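Local coordinates for protein 2-oxoglutarate-dependent dioxygenase DAO (Oryza sativa subsp. indica, PDB 6KUN) that probably oxidises the plant hormone indole-3-acetic acid irreversibly to inactive 2-oxoindole-3-acetic acid, as an iron- and 2-oxoglutarate-dependent dioxygenase, at residues 94-104 with 117-125; 270-280 with 292-300. One frame throughout, in Å; residues are numbered along the deposited sequence.

Contact 1 (94-104 with 117-125); sequences AAAPADVDAFC and VKAYAERMH
Lys118 reaches from helix 117-125 to Asp101 on helix 97-104, and NZ meets OD1 at 3.0 Å, a salt bridge whose hydrogen bond is weak. CG of the lysine is anti to its backbone N (chi1 -177°), and the chain runs extended to a bend at chi4 that carries NZ to the carboxylate. One water accepts from NZ and donates to Asp101 O. A second donates to both Asp101 OD1 and Glu122 OE2, two carboxylate oxygens 4.4 Å apart. Deeper in, Cys104 SG lies against Lys118 CB at 3.6 Å and also touches Val117 CG1. Val100 adds CG1 beside the lysine chain. At the other end Ala95 CA lies off-centre over one face of the His125 ring, a CH-pi contact 3.9 Å from the centroid, and Ala95 CB lies 3.2 Å from His125 NE2. The helices form a near-antiparallel pair (157°) on the main sheet of the jelly-roll fold; their axes approach to 10.0 Å. Ala94 touches Cys151 and Phe153 of strand 151-158, and His125 also touches Cys151. Charge and water bridge the outer side; sulfur, aliphatic groups and the His125 ring pack further in. The lysine and water probably ease the repulsion between the two acids.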
loop_
_atom_site.group_PDB
_atom_site.type_symbol
_atom_site.label_atom_id
_atom_site.label_comp_id
_atom_site.label_asym_id
_atom_site.label_seq_id
_atom_site.Cartn_x
_atom_site.Cartn_y
_atom_site.Cartn_z
ATOM N N ALA B 94 7.636 -23.606 9.351
ATOM C CA ALA B 94 6.568 -22.651 9.572
ATOM C C ALA B 94 5.196 -23.294 9.658
ATOM O O ALA B 94 4.229 -22.593 9.939
ATOM C CB ALA B 94 6.573 -21.590 8.475
ATOM N N ALA B 95 5.080 -24.601 9.404
ATOM C CA ALA B 95 3.840 -25.317 9.634
ATOM C C ALA B 95 3.794 -25.927 11.015
ATOM O O ALA B 95 2.749 -26.468 11.409
ATOM C CB ALA B 95 3.636 -26.412 8.589
ATOM N N ALA B 96 4.900 -25.831 11.760
ATOM C CA ALA B 96 5.032 -26.399 13.098
ATOM C C ALA B 96 4.806 -25.325 14.145
ATOM O O ALA B 96 5.647 -24.406 14.284
ATOM C CB ALA B 96 6.426 -27.021 13.255
ATOM N N PRO B 97 3.708 -25.398 14.910
ATOM C CA PRO B 97 3.432 -24.332 15.871
ATOM C C PRO B 97 4.563 -24.080 16.846
ATOM O O PRO B 97 4.790 -22.934 17.230
ATOM C CB PRO B 97 2.177 -24.825 16.610
ATOM C CG PRO B 97 1.682 -26.020 15.867
ATOM C CD PRO B 97 2.513 -26.224 14.647
ATOM N N ALA B 98 5.275 -25.128 17.260
ATOM C CA ALA B 98 6.329 -24.957 18.248
ATOM C C ALA B 98 7.486 -24.120 17.706
ATOM O O ALA B 98 8.064 -23.299 18.442
ATOM C CB ALA B 98 6.795 -26.339 18.704
ATOM N N ASP B 99 7.810 -24.292 16.409
ATOM C CA ASP B 99 8.871 -23.536 15.752
ATOM C C ASP B 99 8.471 -22.078 15.545
ATOM O O ASP B 99 9.312 -21.168 15.625
ATOM C CB ASP B 99 9.190 -24.115 14.357
ATOM C CG ASP B 99 9.917 -25.458 14.393
ATOM O OD1 ASP B 99 10.233 -25.923 15.486
ATOM O OD2 ASP B 99 10.167 -26.047 13.305
ATOM N N VAL B 100 7.217 -21.855 15.136
ATOM C CA VAL B 100 6.724 -20.504 14.926
ATOM C C VAL B 100 6.698 -19.754 16.254
ATOM O O VAL B 100 7.091 -18.591 16.338
ATOM C CB VAL B 100 5.326 -20.540 14.268
ATOM C CG1 VAL B 100 4.730 -19.148 14.255
ATOM C CG2 VAL B 100 5.384 -21.136 12.832
ATOM N N ASP B 101 6.207 -20.404 17.307
ATOM C CA ASP B 101 6.187 -19.776 18.625
ATOM C C ASP B 101 7.597 -19.363 19.065
ATOM O O ASP B 101 7.827 -18.217 19.478
ATOM C CB ASP B 101 5.550 -20.742 19.619
ATOM C CG ASP B 101 4.102 -21.058 19.295
ATOM O OD1 ASP B 101 3.516 -20.431 18.385
ATOM O OD2 ASP B 101 3.540 -21.958 19.957
ATOM N N ALA B 102 8.565 -20.279 18.958
ATOM C CA ALA B 102 9.910 -20.011 19.477
ATOM C C ALA B 102 10.641 -18.989 18.633
ATOM O O ALA B 102 11.395 -18.158 19.160
ATOM C CB ALA B 102 10.705 -21.317 19.550
ATOM N N PHE B 103 10.461 -19.039 17.326
ATOM C CA PHE B 103 11.033 -18.024 16.444
ATOM C C PHE B 103 10.571 -16.627 16.857
ATOM O O PHE B 103 11.397 -15.732 17.079
ATOM C CB PHE B 103 10.650 -18.332 14.985
ATOM C CG PHE B 103 11.240 -17.387 13.959
ATOM C CD1 PHE B 103 10.546 -16.262 13.554
ATOM C CD2 PHE B 103 12.435 -17.660 13.362
ATOM C CE1 PHE B 103 11.086 -15.423 12.605
ATOM C CE2 PHE B 103 12.982 -16.807 12.424
ATOM C CZ PHE B 103 12.287 -15.686 12.038
ATOM N N CYS B 104 9.253 -16.434 16.975
ATOM C CA CYS B 104 8.739 -15.091 17.282
ATOM C C CYS B 104 9.063 -14.689 18.714
ATOM O O CYS B 104 9.243 -13.510 18.989
ATOM C CB CYS B 104 7.241 -15.039 17.017
ATOM S SG CYS B 104 6.880 -15.338 15.194
ATOM N N VAL B 117 4.322 -10.612 13.169
ATOM C CA VAL B 117 4.980 -11.628 12.374
ATOM C C VAL B 117 4.367 -12.989 12.668
ATOM O O VAL B 117 4.097 -13.785 11.755
ATOM C CB VAL B 117 6.495 -11.628 12.620
ATOM C CG1 VAL B 117 7.147 -12.868 11.949
ATOM C CG2 VAL B 117 7.110 -10.390 12.078
ATOM N N LYS B 118 4.110 -13.262 13.936
ATOM C CA LYS B 118 3.512 -14.533 14.310
ATOM C C LYS B 118 2.159 -14.698 13.647
ATOM O O LYS B 118 1.870 -15.761 13.070
ATOM C CB LYS B 118 3.388 -14.611 15.828
ATOM C CG LYS B 118 2.852 -15.918 16.359
ATOM C CD LYS B 118 2.941 -15.958 17.900
ATOM C CE LYS B 118 2.440 -17.298 18.421
ATOM N NZ LYS B 118 3.154 -17.723 19.645
ATOM N N ALA B 119 1.307 -13.669 13.727
ATOM C CA ALA B 119 -0.033 -13.776 13.166
ATOM C C ALA B 119 0.023 -13.964 11.659
ATOM O O ALA B 119 -0.699 -14.807 11.103
ATOM C CB ALA B 119 -0.862 -12.532 13.538
ATOM N N TYR B 120 0.879 -13.199 10.997
ATOM C CA TYR B 120 1.075 -13.313 9.600
ATOM C C TYR B 120 1.552 -14.709 9.187
ATOM O O TYR B 120 1.000 -15.272 8.325
ATOM C CB TYR B 120 1.970 -12.214 9.044
ATOM C CG TYR B 120 1.591 -11.775 7.698
ATOM C CD1 TYR B 120 0.586 -10.896 7.546
ATOM C CD2 TYR B 120 2.210 -12.246 6.572
ATOM C CE1 TYR B 120 0.213 -10.463 6.342
ATOM C CE2 TYR B 120 1.829 -11.808 5.333
ATOM C CZ TYR B 120 0.829 -10.901 5.248
ATOM O OH TYR B 120 0.327 -10.388 4.118
ATOM N N ALA B 121 2.572 -15.224 9.823
ATOM C CA ALA B 121 3.093 -16.551 9.463
ATOM C C ALA B 121 1.983 -17.586 9.572
ATOM O O ALA B 121 1.754 -18.395 8.646
ATOM C CB ALA B 121 4.279 -16.938 10.355
ATOM N N GLU B 122 1.247 -17.536 10.674
ATOM C CA GLU B 122 0.136 -18.450 10.882
ATOM C C GLU B 122 -0.925 -18.298 9.791
ATOM O O GLU B 122 -1.405 -19.304 9.245
ATOM C CB GLU B 122 -0.466 -18.182 12.262
ATOM C CG GLU B 122 0.387 -18.688 13.397
ATOM C CD GLU B 122 -0.073 -18.146 14.749
ATOM O OE1 GLU B 122 -0.959 -17.257 14.786
ATOM O OE2 GLU B 122 0.472 -18.601 15.777
ATOM N N ARG B 123 -1.294 -17.039 9.453
ATOM C CA ARG B 123 -2.324 -16.817 8.452
ATOM C C ARG B 123 -1.858 -17.261 7.068
ATOM O O ARG B 123 -2.632 -17.854 6.287
ATOM C CB ARG B 123 -2.753 -15.350 8.425
ATOM C CG ARG B 123 -3.335 -14.858 9.727
ATOM C CD ARG B 123 -4.541 -15.652 10.094
ATOM N NE ARG B 123 -5.531 -15.576 9.033
ATOM C CZ ARG B 123 -6.432 -14.610 8.938
ATOM N NH1 ARG B 123 -6.471 -13.645 9.855
ATOM N NH2 ARG B 123 -7.294 -14.617 7.929
ATOM N N MET B 124 -0.601 -16.994 6.748
ATOM C CA MET B 124 -0.067 -17.461 5.482
ATOM C C MET B 124 -0.018 -18.977 5.415
ATOM O O MET B 124 -0.209 -19.569 4.334
ATOM C CB MET B 124 1.331 -16.902 5.279
ATOM C CG MET B 124 1.392 -15.446 5.025
ATOM S SD MET B 124 1.783 -15.145 3.312
ATOM C CE MET B 124 3.544 -15.147 3.389
ATOM N N HIS B 125 0.231 -19.631 6.545
ATOM C CA HIS B 125 0.200 -21.085 6.530
ATOM C C HIS B 125 -1.200 -21.601 6.171
ATOM O O HIS B 125 -1.352 -22.485 5.325
ATOM C CB HIS B 125 0.636 -21.645 7.866
ATOM C CG HIS B 125 0.578 -23.132 7.902
ATOM N ND1 HIS B 125 -0.297 -23.828 8.699
ATOM C CD2 HIS B 125 1.240 -24.054 7.176
ATOM C CE1 HIS B 125 -0.155 -25.113 8.471
ATOM N NE2 HIS B 125 0.793 -25.272 7.574
HETATM O O HOH W 1 5.789 -16.782 20.378
HETATM O O HOH W 2 2.202 -20.713 16.252
#

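Contact 2 (270-280 with 292-300); sequences RRYREFKYDDY and GEALARLAA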
loop_
_atom_site.group_PDB
_atom_site.type_symbol
_atom_site.label_atom_id
_atom_site.label_comp_id
_atom_site.label_asym_id
_atom_site.label_seq_id
_atom_site.Cartn_x
_atom_site.Cartn_y
_atom_site.Cartn_z
ATOM N N ARG B 270 2.993 -42.744 -15.459
ATOM C CA ARG B 270 3.799 -42.264 -14.339
ATOM C C ARG B 270 5.153 -41.712 -14.774
ATOM O O ARG B 270 5.995 -42.424 -15.323
ATOM C CB ARG B 270 3.981 -43.427 -13.385
ATOM C CG ARG B 270 4.841 -43.086 -12.163
ATOM C CD ARG B 270 4.223 -43.655 -10.903
ATOM N NE ARG B 270 5.045 -43.389 -9.726
ATOM C CZ ARG B 270 5.403 -42.175 -9.310
ATOM N NH1 ARG B 270 5.030 -41.095 -9.977
ATOM N NH2 ARG B 270 6.151 -42.045 -8.226
ATOM N N ARG B 271 5.365 -40.426 -14.498
ATOM C CA ARG B 271 6.480 -39.672 -15.061
ATOM C C ARG B 271 7.762 -39.784 -14.245
ATOM O O ARG B 271 8.850 -39.844 -14.819
ATOM C CB ARG B 271 6.114 -38.181 -15.192
ATOM C CG ARG B 271 5.018 -37.888 -16.219
ATOM C CD ARG B 271 5.584 -37.610 -17.604
ATOM N NE ARG B 271 5.563 -36.187 -17.939
ATOM C CZ ARG B 271 4.452 -35.482 -18.152
ATOM N NH1 ARG B 271 3.259 -36.062 -18.041
ATOM N NH2 ARG B 271 4.531 -34.195 -18.459
ATOM N N TYR B 272 7.665 -39.828 -12.921
ATOM C CA TYR B 272 8.832 -39.720 -12.067
ATOM C C TYR B 272 8.840 -40.858 -11.076
ATOM O O TYR B 272 7.778 -41.283 -10.599
ATOM C CB TYR B 272 8.846 -38.382 -11.334
ATOM C CG TYR B 272 8.788 -37.174 -12.252
ATOM C CD1 TYR B 272 9.920 -36.716 -12.898
ATOM C CD2 TYR B 272 7.612 -36.487 -12.444
ATOM C CE1 TYR B 272 9.876 -35.599 -13.708
ATOM C CE2 TYR B 272 7.542 -35.391 -13.275
ATOM C CZ TYR B 272 8.698 -34.943 -13.882
ATOM O OH TYR B 272 8.645 -33.840 -14.722
ATOM N N ARG B 273 10.039 -41.352 -10.777
ATOM C CA ARG B 273 10.154 -42.294 -9.671
ATOM C C ARG B 273 9.856 -41.559 -8.370
ATOM O O ARG B 273 9.998 -40.329 -8.279
ATOM C CB ARG B 273 11.555 -42.928 -9.639
ATOM C CG ARG B 273 12.613 -42.122 -8.953
ATOM C CD ARG B 273 14.017 -42.643 -9.297
ATOM N NE ARG B 273 14.302 -42.529 -10.724
ATOM C CZ ARG B 273 15.508 -42.306 -11.238
ATOM N NH1 ARG B 273 16.556 -42.160 -10.442
ATOM N NH2 ARG B 273 15.657 -42.209 -12.546
ATOM N N GLU B 274 9.442 -42.322 -7.357
ATOM C CA GLU B 274 9.312 -41.772 -6.012
ATOM C C GLU B 274 10.686 -41.309 -5.528
ATOM O O GLU B 274 11.706 -41.941 -5.836
ATOM C CB GLU B 274 8.737 -42.800 -5.040
ATOM C CG GLU B 274 7.337 -43.289 -5.395
ATOM C CD GLU B 274 6.762 -44.247 -4.367
ATOM O OE1 GLU B 274 7.486 -44.658 -3.436
ATOM O OE2 GLU B 274 5.579 -44.603 -4.505
ATOM N N PHE B 275 10.711 -40.180 -4.800
ATOM C CA PHE B 275 11.941 -39.645 -4.258
ATOM C C PHE B 275 11.669 -38.900 -2.957
ATOM O O PHE B 275 10.540 -38.474 -2.654
ATOM C CB PHE B 275 12.690 -38.776 -5.287
ATOM C CG PHE B 275 11.932 -37.537 -5.739
ATOM C CD1 PHE B 275 11.052 -37.603 -6.816
ATOM C CD2 PHE B 275 12.129 -36.329 -5.115
ATOM C CE1 PHE B 275 10.366 -36.473 -7.226
ATOM C CE2 PHE B 275 11.465 -35.192 -5.517
ATOM C CZ PHE B 275 10.579 -35.271 -6.560
ATOM N N LYS B 276 12.750 -38.765 -2.165
ATOM C CA LYS B 276 12.735 -37.959 -0.958
ATOM C C LYS B 276 13.053 -36.512 -1.317
ATOM O O LYS B 276 14.066 -36.232 -1.979
ATOM C CB LYS B 276 13.782 -38.472 0.039
ATOM C CG LYS B 276 13.482 -39.881 0.583
ATOM C CD LYS B 276 12.251 -39.894 1.501
ATOM C CE LYS B 276 12.234 -41.129 2.406
ATOM N NZ LYS B 276 13.533 -41.335 3.133
ATOM N N TYR B 277 12.215 -35.593 -0.833
ATOM C CA TYR B 277 12.397 -34.182 -1.138
ATOM C C TYR B 277 13.790 -33.690 -0.748
ATOM O O TYR B 277 14.472 -33.003 -1.535
ATOM C CB TYR B 277 11.322 -33.376 -0.414
ATOM C CG TYR B 277 11.521 -31.896 -0.560
ATOM C CD1 TYR B 277 11.482 -31.315 -1.814
ATOM C CD2 TYR B 277 11.740 -31.072 0.547
ATOM C CE1 TYR B 277 11.670 -29.970 -1.974
ATOM C CE2 TYR B 277 11.904 -29.724 0.393
ATOM C CZ TYR B 277 11.880 -29.164 -0.864
ATOM O OH TYR B 277 12.051 -27.801 -1.036
ATOM N N ASP B 278 14.230 -34.078 0.445
ATOM C CA ASP B 278 15.575 -33.764 0.905
ATOM C C ASP B 278 16.611 -34.159 -0.143
ATOM O O ASP B 278 17.476 -33.360 -0.501
ATOM C CB ASP B 278 15.868 -34.471 2.229
ATOM C CG ASP B 278 17.122 -33.949 2.903
ATOM O OD1 ASP B 278 17.125 -32.775 3.330
ATOM O OD2 ASP B 278 18.105 -34.712 3.006
ATOM N N ASP B 279 16.520 -35.392 -0.636
ATOM C CA ASP B 279 17.445 -35.862 -1.659
ATOM C C ASP B 279 17.347 -35.024 -2.932
ATOM O O ASP B 279 18.341 -34.806 -3.625
ATOM C CB ASP B 279 17.182 -37.334 -1.979
ATOM C CG ASP B 279 17.577 -38.272 -0.831
ATOM O OD1 ASP B 279 18.284 -37.827 0.097
ATOM O OD2 ASP B 279 17.130 -39.445 -0.854
ATOM N N TYR B 280 16.144 -34.587 -3.295
ATOM C CA TYR B 280 16.026 -33.768 -4.494
ATOM C C TYR B 280 16.704 -32.418 -4.297
ATOM O O TYR B 280 17.371 -31.922 -5.210
ATOM C CB TYR B 280 14.548 -33.596 -4.894
ATOM C CG TYR B 280 14.419 -32.766 -6.131
ATOM C CD1 TYR B 280 14.976 -33.178 -7.341
ATOM C CD2 TYR B 280 13.808 -31.527 -6.076
ATOM C CE1 TYR B 280 14.897 -32.374 -8.462
ATOM C CE2 TYR B 280 13.727 -30.734 -7.180
ATOM C CZ TYR B 280 14.266 -31.157 -8.360
ATOM O OH TYR B 280 14.165 -30.327 -9.436
ATOM N N GLY B 292 14.468 -26.811 -12.526
ATOM C CA GLY B 292 13.715 -28.019 -12.817
ATOM C C GLY B 292 14.418 -29.034 -13.692
ATOM O O GLY B 292 13.912 -30.157 -13.842
ATOM N N GLU B 293 15.574 -28.692 -14.268
ATOM C CA GLU B 293 16.267 -29.646 -15.128
ATOM C C GLU B 293 16.559 -30.933 -14.373
ATOM O O GLU B 293 16.512 -32.022 -14.946
ATOM C CB GLU B 293 17.581 -29.056 -15.667
ATOM C CG GLU B 293 17.458 -27.620 -16.198
ATOM C CD GLU B 293 17.783 -26.612 -15.111
ATOM O OE1 GLU B 293 18.340 -25.553 -15.430
ATOM O OE2 GLU B 293 17.507 -26.930 -13.927
ATOM N N ALA B 294 16.873 -30.831 -13.079
ATOM C CA ALA B 294 17.240 -32.016 -12.316
ATOM C C ALA B 294 16.091 -33.012 -12.205
ATOM O O ALA B 294 16.331 -34.181 -11.914
ATOM C CB ALA B 294 17.716 -31.621 -10.919
ATOM N N LEU B 295 14.840 -32.598 -12.409
ATOM C CA LEU B 295 13.780 -33.606 -12.368
ATOM C C LEU B 295 13.934 -34.644 -13.468
ATOM O O LEU B 295 13.414 -35.752 -13.346
ATOM C CB LEU B 295 12.397 -32.989 -12.493
ATOM C CG LEU B 295 11.785 -32.426 -11.220
ATOM C CD1 LEU B 295 10.363 -31.935 -11.568
ATOM C CD2 LEU B 295 11.746 -33.398 -10.073
ATOM N N ALA B 296 14.581 -34.291 -14.577
ATOM C CA ALA B 296 14.747 -35.277 -15.646
ATOM C C ALA B 296 15.638 -36.422 -15.197
ATOM O O ALA B 296 15.556 -37.522 -15.741
ATOM C CB ALA B 296 15.330 -34.632 -16.903
ATOM N N ARG B 297 16.478 -36.201 -14.184
ATOM C CA ARG B 297 17.266 -37.308 -13.674
ATOM C C ARG B 297 16.424 -38.277 -12.864
ATOM O O ARG B 297 16.938 -39.313 -12.457
ATOM C CB ARG B 297 18.412 -36.748 -12.829
ATOM C CG ARG B 297 19.175 -35.660 -13.564
ATOM C CD ARG B 297 20.188 -35.028 -12.690
ATOM N NE ARG B 297 20.977 -34.028 -13.385
ATOM C CZ ARG B 297 22.054 -34.296 -14.110
ATOM N NH1 ARG B 297 22.458 -35.552 -14.259
ATOM N NH2 ARG B 297 22.721 -33.316 -14.694
ATOM N N LEU B 298 15.151 -37.968 -12.620
ATOM C CA LEU B 298 14.272 -38.779 -11.786
ATOM C C LEU B 298 13.152 -39.455 -12.586
ATOM O O LEU B 298 12.154 -39.888 -12.005
ATOM C CB LEU B 298 13.708 -37.904 -10.663
ATOM C CG LEU B 298 14.803 -37.337 -9.761
ATOM C CD1 LEU B 298 14.329 -36.359 -8.712
ATOM C CD2 LEU B 298 15.497 -38.515 -9.072
ATOM N N ALA B 299 13.315 -39.565 -13.901
ATOM C CA ALA B 299 12.333 -40.251 -14.735
ATOM C C ALA B 299 12.101 -41.692 -14.277
ATOM O O ALA B 299 12.985 -42.365 -13.742
ATOM C CB ALA B 299 12.786 -40.247 -16.197
ATOM N N ALA B 300 10.881 -42.167 -14.484
ATOM C CA ALA B 300 10.470 -43.472 -13.987
ATOM C C ALA B 300 11.206 -44.637 -14.680
ATOM O O ALA B 300 11.747 -44.470 -15.776
ATOM C CB ALA B 300 8.955 -43.638 -14.159
#
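The C-terminal tail folds back onto the segment that leads into helix 277-287, and a single beta bridge pairs Tyr272 with Ala299. Arg273 N donates to Leu298 O at 2.9 Å. Ala300 N donates to Arg271 O at 3.1 Å. The Arg273 side chain adds a side-on grip on one atom, Ala299 O. NH2 gives the shorter bond, 2.9 Å to Ala299 O in the carbonyl plane on a lone pair, and NE the longer. The bend at chi3 (62°) turns the guanidinium so that this oxygen lies in its plane, while Leu298 CA sits over one face. Further along, two leucines meet three aromatic rings. Leu298 CD1 stands over the centre of the Phe275 ring, 4.0 Å from the centroid, and also reaches Tyr280 CD1 at 3.5 Å. Leu295 CD2 lies over a face of the Tyr280 ring, a CH-pi contact. Leu295 CB meets Tyr272 CE1 at 3.8 Å. Ala294 CB touches Tyr280 CE1. The phenol OH of Tyr280 bonds Asp217, and that of Tyr272 bonds Gln220. An alanine in place of Tyr280 would remove the ring and is likely to open a gap beside Leu295 and Leu298 and leave Asp217 without its phenol partner. Backbone and guanidinium bonds thus fasten the last residues, while the leucines and rings bury the inner side of the turn before them, with the Tyr280 side chain about 6 Å from the bound indole-3-acetic acid.

Overall arrangement
Contact 1 and contact 2 lie in separate parts of the chain and do not touch. Their centres are 30 Å apart, and their nearest atoms about 12 Å. Contact 1 closes before contact 2 opens. Contact 1 joins helices 97-106 and 111-138 beside the main sheet, away from the iron and ligand sites, with the Ala94 side chain about 13 Å from the bound indole-3-acetic acid. Contact 2 is nearer. The Tyr280 side chain is about 6 Å from that ligand and about 9 Å from the side chain of Asp175, a predicted iron ligand. Helix 277-287, which starts in contact 2, also carries Arg281 and Arg284 of the indole-3-acetic acid pocket.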